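Local coordinates for protein phthiocerol synthesis polyketide synthase type I PpsC (Mycobacterium tuberculosis, PDB 7AHB) that probably transfers acyl extender units onto an acyl carrier protein, as the acyltransferase domain of a mycobacterial polyketide synthase, at residues L198-S210 and L323-Y335. Residues are numbered along the deposited sequence; the frame is centred on the assembly and turned at random.
Sequences LGIYASPRQTVIS and LTHSISDTLRASY. With SCN (thiocyanate ion), chain N.
The Arg205 guanidinium meets helix 324-334 by its edge: Asp329 O lies there, in the guanidinium plane, 3.0 Å from Arg205 NH1 in a weak, bent bond, while Pro204 CB covers one face near the rim. A bend at chi3 (-78°) turns the group toward that carbonyl. Its plane stands nearly perpendicular, 84°, to the Asp329 carboxylate. Arg205 NE stays 4.3 Å from Asp329 OD2, too far for a salt bridge. The His325 ring has Asp329 CG above one face, displaced toward the rim, and at its edge faces Gln206 OE1, the Gln206 amide being turned almost square to the ring.

Between Gln206, Ser203 and Asp329, water 2 ties turn to helix. It donates to Gln206 OE1 and Asp329 OD2 and accepts from Ser203 OG, at 2.7 Å. The same Ser203 hydroxyl, set between its backbone N and carbonyl carbon (chi1 74°), accepts from Arg205 N in an ST turn and more weakly from Gln206 N, which fixes the shape of the loop. A second bridge runs through water 1, which donates to Ala202 O and, weakly, to Ser326 O, and is hydrogen-bonded to Thr330 OG1 at 2.8 Å. Pro204 crosses Thr330 at about a right angle, its CD 3.4 Å from Thr330 OG1, and its CG rests on Ala333 CB at 3.9 Å.

Ser326 OG donates to the nitrogen of a thiocyanate, probably from the crystallisation liquor, whose sulfur packs against Ile200 and Val208. Ile200 also touches His137, within a GxSxG pattern, so the ion probably sits near the substrate cleft. The contact docks the turn of a beta hairpin, whose strands form a classic bulge with Gly199 and Ile200 facing Val208, onto this helix, joining the small ferredoxin-like subdomain to the large alpha/beta-hydrolase-like one of the acyltransferase fold.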
loop_
_atom_site.group_PDB
_atom_site.type_symbol
_atom_site.label_atom_id
_atom_site.label_comp_id
_atom_site.label_asym_id
_atom_site.label_seq_id
_atom_site.Cartn_x
_atom_site.Cartn_y
_atom_site.Cartn_z
ATOM N N LEU A 198 10.527 14.599 2.822
ATOM C CA LEU A 198 9.610 14.245 1.745
ATOM C C LEU A 198 9.403 12.734 1.829
ATOM O O LEU A 198 10.342 11.967 1.616
ATOM C CB LEU A 198 10.183 14.653 0.388
ATOM C CG LEU A 198 9.216 14.558 -0.784
ATOM C CD1 LEU A 198 9.620 15.518 -1.916
ATOM C CD2 LEU A 198 9.144 13.124 -1.321
ATOM N N GLY A 199 8.194 12.300 2.174
ATOM C CA GLY A 199 7.947 10.890 2.439
ATOM C C GLY A 199 7.438 10.095 1.259
ATOM O O GLY A 199 7.870 8.953 1.039
ATOM N N ILE A 200 6.528 10.682 0.487
ATOM C CA ILE A 200 5.937 9.996 -0.656
ATOM C C ILE A 200 5.841 10.972 -1.812
ATOM O O ILE A 200 5.246 12.046 -1.676
ATOM C CB ILE A 200 4.543 9.413 -0.346
ATOM C CG1 ILE A 200 4.630 8.447 0.846
ATOM C CG2 ILE A 200 3.972 8.696 -1.583
ATOM C CD1 ILE A 200 3.300 7.776 1.199
ATOM N N TYR A 201 6.408 10.592 -2.959
ATOM C CA TYR A 201 6.118 11.279 -4.219
ATOM C C TYR A 201 4.787 10.712 -4.697
ATOM O O TYR A 201 4.751 9.640 -5.320
ATOM C CB TYR A 201 7.215 11.042 -5.248
ATOM C CG TYR A 201 8.603 11.493 -4.850
ATOM C CD1 TYR A 201 9.042 12.771 -5.126
ATOM C CD2 TYR A 201 9.473 10.625 -4.214
ATOM C CE1 TYR A 201 10.322 13.182 -4.772
ATOM C CE2 TYR A 201 10.756 11.012 -3.859
ATOM C CZ TYR A 201 11.178 12.292 -4.147
ATOM O OH TYR A 201 12.445 12.666 -3.799
ATOM N N ALA A 202 3.680 11.401 -4.383
ATOM C CA ALA A 202 2.376 10.797 -4.643
ATOM C C ALA A 202 1.945 10.941 -6.105
ATOM O O ALA A 202 1.397 10.003 -6.699
ATOM C CB ALA A 202 1.321 11.398 -3.727
ATOM N N SER A 203 2.173 12.085 -6.688
ATOM C CA SER A 203 1.769 12.378 -8.050
ATOM C C SER A 203 2.513 13.638 -8.474
ATOM O O SER A 203 3.265 14.212 -7.671
ATOM C CB SER A 203 0.267 12.582 -8.142
ATOM O OG SER A 203 -0.101 13.824 -7.596
ATOM N N PRO A 204 2.316 14.117 -9.704
ATOM C CA PRO A 204 2.933 15.404 -10.080
ATOM C C PRO A 204 2.384 16.565 -9.288
ATOM O O PRO A 204 2.998 17.642 -9.290
ATOM C CB PRO A 204 2.612 15.548 -11.576
ATOM C CG PRO A 204 2.229 14.156 -12.038
ATOM C CD PRO A 204 1.595 13.486 -10.828
ATOM N N ARG A 205 1.250 16.384 -8.603
ATOM C CA ARG A 205 0.562 17.483 -7.943
ATOM C C ARG A 205 0.449 17.345 -6.436
ATOM O O ARG A 205 0.084 18.322 -5.778
ATOM C CB ARG A 205 -0.855 17.643 -8.516
ATOM C CG ARG A 205 -0.927 18.551 -9.723
ATOM C CD ARG A 205 -2.183 18.271 -10.567
ATOM N NE ARG A 205 -2.017 17.063 -11.390
ATOM C CZ ARG A 205 -1.259 17.006 -12.494
ATOM N NH1 ARG A 205 -1.167 15.866 -13.186
ATOM N NH2 ARG A 205 -0.572 18.086 -12.897
ATOM N N GLN A 206 0.747 16.182 -5.877
ATOM C CA GLN A 206 0.632 15.945 -4.447
ATOM C C GLN A 206 1.874 15.248 -3.917
ATOM O O GLN A 206 2.441 14.370 -4.574
ATOM C CB GLN A 206 -0.594 15.086 -4.126
ATOM C CG GLN A 206 -1.933 15.810 -4.331
ATOM C CD GLN A 206 -3.113 14.954 -3.897
ATOM O OE1 GLN A 206 -3.245 13.801 -4.315
ATOM N NE2 GLN A 206 -3.966 15.513 -3.046
ATOM N N THR A 207 2.259 15.608 -2.697
ATOM C CA THR A 207 3.440 15.074 -2.039
ATOM C C THR A 207 3.106 14.891 -0.567
ATOM O O THR A 207 2.361 15.680 0.005
ATOM C CB THR A 207 4.649 16.031 -2.191
ATOM O OG1 THR A 207 4.859 16.376 -3.578
ATOM C CG2 THR A 207 5.891 15.422 -1.632
ATOM N N VAL A 208 3.681 13.869 0.047
ATOM C CA VAL A 208 3.465 13.581 1.459
ATOM C C VAL A 208 4.748 13.901 2.204
ATOM O O VAL A 208 5.838 13.501 1.772
ATOM C CB VAL A 208 3.046 12.115 1.697
ATOM C CG1 VAL A 208 2.879 11.866 3.200
ATOM C CG2 VAL A 208 1.757 11.810 0.962
ATOM N N ILE A 209 4.615 14.618 3.321
ATOM C CA ILE A 209 5.721 14.905 4.215
ATOM C C ILE A 209 5.554 14.073 5.482
ATOM O O ILE A 209 4.448 13.662 5.871
ATOM C CB ILE A 209 5.824 16.407 4.550
ATOM C CG1 ILE A 209 4.517 16.918 5.165
ATOM C CG2 ILE A 209 6.205 17.194 3.316
ATOM C CD1 ILE A 209 4.621 18.391 5.713
ATOM N N SER A 210 6.671 13.845 6.151
ATOM C CA SER A 210 6.684 12.956 7.295
ATOM C C SER A 210 7.587 13.546 8.360
ATOM O O SER A 210 8.633 14.102 8.037
ATOM C CB SER A 210 7.167 11.537 6.893
ATOM O OG SER A 210 7.235 10.720 8.031
ATOM N N LEU A 323 -5.699 5.896 -3.298
ATOM C CA LEU A 323 -4.667 6.236 -4.279
ATOM C C LEU A 323 -5.189 6.446 -5.695
ATOM O O LEU A 323 -4.423 6.881 -6.572
ATOM C CB LEU A 323 -3.602 5.144 -4.313
ATOM C CG LEU A 323 -2.956 4.764 -2.986
ATOM C CD1 LEU A 323 -2.017 3.598 -3.167
ATOM C CD2 LEU A 323 -2.260 5.964 -2.403
ATOM N N THR A 324 -6.459 6.153 -5.949
ATOM C CA THR A 324 -6.935 6.160 -7.326
ATOM C C THR A 324 -6.903 7.562 -7.926
ATOM O O THR A 324 -6.640 7.712 -9.127
ATOM C CB THR A 324 -8.337 5.548 -7.391
ATOM O OG1 THR A 324 -9.191 6.181 -6.444
ATOM C CG2 THR A 324 -8.280 4.045 -7.077
ATOM N N HIS A 325 -7.129 8.601 -7.117
ATOM C CA HIS A 325 -7.016 9.959 -7.644
ATOM C C HIS A 325 -5.569 10.311 -7.991
ATOM O O HIS A 325 -5.307 10.934 -9.027
ATOM C CB HIS A 325 -7.569 10.973 -6.644
ATOM C CG HIS A 325 -7.330 12.399 -7.041
ATOM N ND1 HIS A 325 -7.928 12.978 -8.145
ATOM C CD2 HIS A 325 -6.548 13.362 -6.492
ATOM C CE1 HIS A 325 -7.535 14.236 -8.253
ATOM N NE2 HIS A 325 -6.695 14.494 -7.264
ATOM N N SER A 326 -4.621 9.942 -7.127
ATOM C CA SER A 326 -3.208 10.182 -7.423
ATOM C C SER A 326 -2.761 9.392 -8.643
ATOM O O SER A 326 -1.977 9.888 -9.465
ATOM C CB SER A 326 -2.339 9.810 -6.216
ATOM O OG SER A 326 -2.614 10.669 -5.123
ATOM N N ILE A 327 -3.232 8.148 -8.768
ATOM C CA ILE A 327 -2.931 7.362 -9.962
ATOM C C ILE A 327 -3.408 8.102 -11.207
ATOM O O ILE A 327 -2.659 8.309 -12.171
ATOM C CB ILE A 327 -3.567 5.961 -9.851
ATOM C CG1 ILE A 327 -2.860 5.154 -8.761
ATOM C CG2 ILE A 327 -3.500 5.234 -11.193
ATOM C CD1 ILE A 327 -3.570 3.885 -8.364
ATOM N N SER A 328 -4.671 8.513 -11.208
ATOM C CA SER A 328 -5.200 9.216 -12.370
ATOM C C SER A 328 -4.432 10.506 -12.638
ATOM O O SER A 328 -4.158 10.842 -13.799
ATOM C CB SER A 328 -6.684 9.506 -12.166
ATOM O OG SER A 328 -7.424 8.290 -12.169
ATOM N N ASP A 329 -4.079 11.251 -11.583
ATOM C CA ASP A 329 -3.299 12.467 -11.797
ATOM C C ASP A 329 -1.987 12.161 -12.518
ATOM O O ASP A 329 -1.604 12.867 -13.458
ATOM C CB ASP A 329 -3.017 13.160 -10.473
ATOM C CG ASP A 329 -4.212 13.952 -9.968
ATOM O OD1 ASP A 329 -5.193 14.122 -10.741
ATOM O OD2 ASP A 329 -4.168 14.391 -8.800
ATOM N N THR A 330 -1.286 11.106 -12.090
ATOM C CA THR A 330 -0.028 10.743 -12.734
ATOM C C THR A 330 -0.254 10.341 -14.182
ATOM O O THR A 330 0.437 10.815 -15.085
ATOM C CB THR A 330 0.642 9.616 -11.958
ATOM O OG1 THR A 330 1.143 10.143 -10.736
ATOM C CG2 THR A 330 1.780 8.988 -12.757
ATOM N N LEU A 331 -1.228 9.466 -14.421
ATOM C CA LEU A 331 -1.463 8.981 -15.779
ATOM C C LEU A 331 -1.862 10.122 -16.705
ATOM O O LEU A 331 -1.453 10.157 -17.877
ATOM C CB LEU A 331 -2.541 7.896 -15.766
ATOM C CG LEU A 331 -2.166 6.622 -15.021
ATOM C CD1 LEU A 331 -3.352 5.684 -14.923
ATOM C CD2 LEU A 331 -0.995 5.916 -15.710
ATOM N N ARG A 332 -2.660 11.067 -16.193
ATOM C CA ARG A 332 -3.112 12.189 -17.010
ATOM C C ARG A 332 -1.945 13.064 -17.455
ATOM O O ARG A 332 -2.032 13.734 -18.487
ATOM C CB ARG A 332 -4.128 13.014 -16.218
ATOM C CG ARG A 332 -5.211 13.668 -17.039
ATOM C CD ARG A 332 -6.172 14.480 -16.143
ATOM N NE ARG A 332 -6.524 13.747 -14.941
ATOM C CZ ARG A 332 -7.714 13.203 -14.706
ATOM N NH1 ARG A 332 -8.703 13.325 -15.595
ATOM N NH2 ARG A 332 -7.915 12.550 -13.565
ATOM N N ALA A 333 -0.849 13.074 -16.697
ATOM C CA ALA A 333 0.283 13.925 -17.032
ATOM C C ALA A 333 1.098 13.396 -18.199
ATOM O O ALA A 333 1.813 14.173 -18.826
ATOM C CB ALA A 333 1.200 14.086 -15.814
ATOM N N SER A 334 0.999 12.101 -18.507
ATOM C CA SER A 334 1.794 11.490 -19.556
ATOM C C SER A 334 0.980 10.819 -20.642
ATOM O O SER A 334 1.508 10.643 -21.751
ATOM C CB SER A 334 2.734 10.425 -18.965
ATOM O OG SER A 334 3.780 10.996 -18.209
ATOM N N TYR A 335 -0.270 10.424 -20.366
ATOM C CA TYR A 335 -1.030 9.580 -21.282
ATOM C C TYR A 335 -2.443 10.115 -21.507
ATOM O O TYR A 335 -2.885 11.072 -20.867
ATOM C CB TYR A 335 -1.089 8.145 -20.759
ATOM C CG TYR A 335 0.258 7.611 -20.331
ATOM C CD1 TYR A 335 1.284 7.431 -21.267
ATOM C CD2 TYR A 335 0.520 7.292 -18.991
ATOM C CE1 TYR A 335 2.514 6.945 -20.883
ATOM C CE2 TYR A 335 1.757 6.807 -18.610
ATOM C CZ TYR A 335 2.757 6.637 -19.581
ATOM O OH TYR A 335 3.992 6.148 -19.207
HETATM S S SCN N . 0.155 8.963 -0.872
HETATM C C SCN N . -1.116 9.373 -2.096
HETATM N N SCN N . -1.919 9.626 -2.859
HETATM O O HOH W 1 0.527 8.143 -8.949
HETATM O O HOH W 2 -2.632 13.634 -6.796
#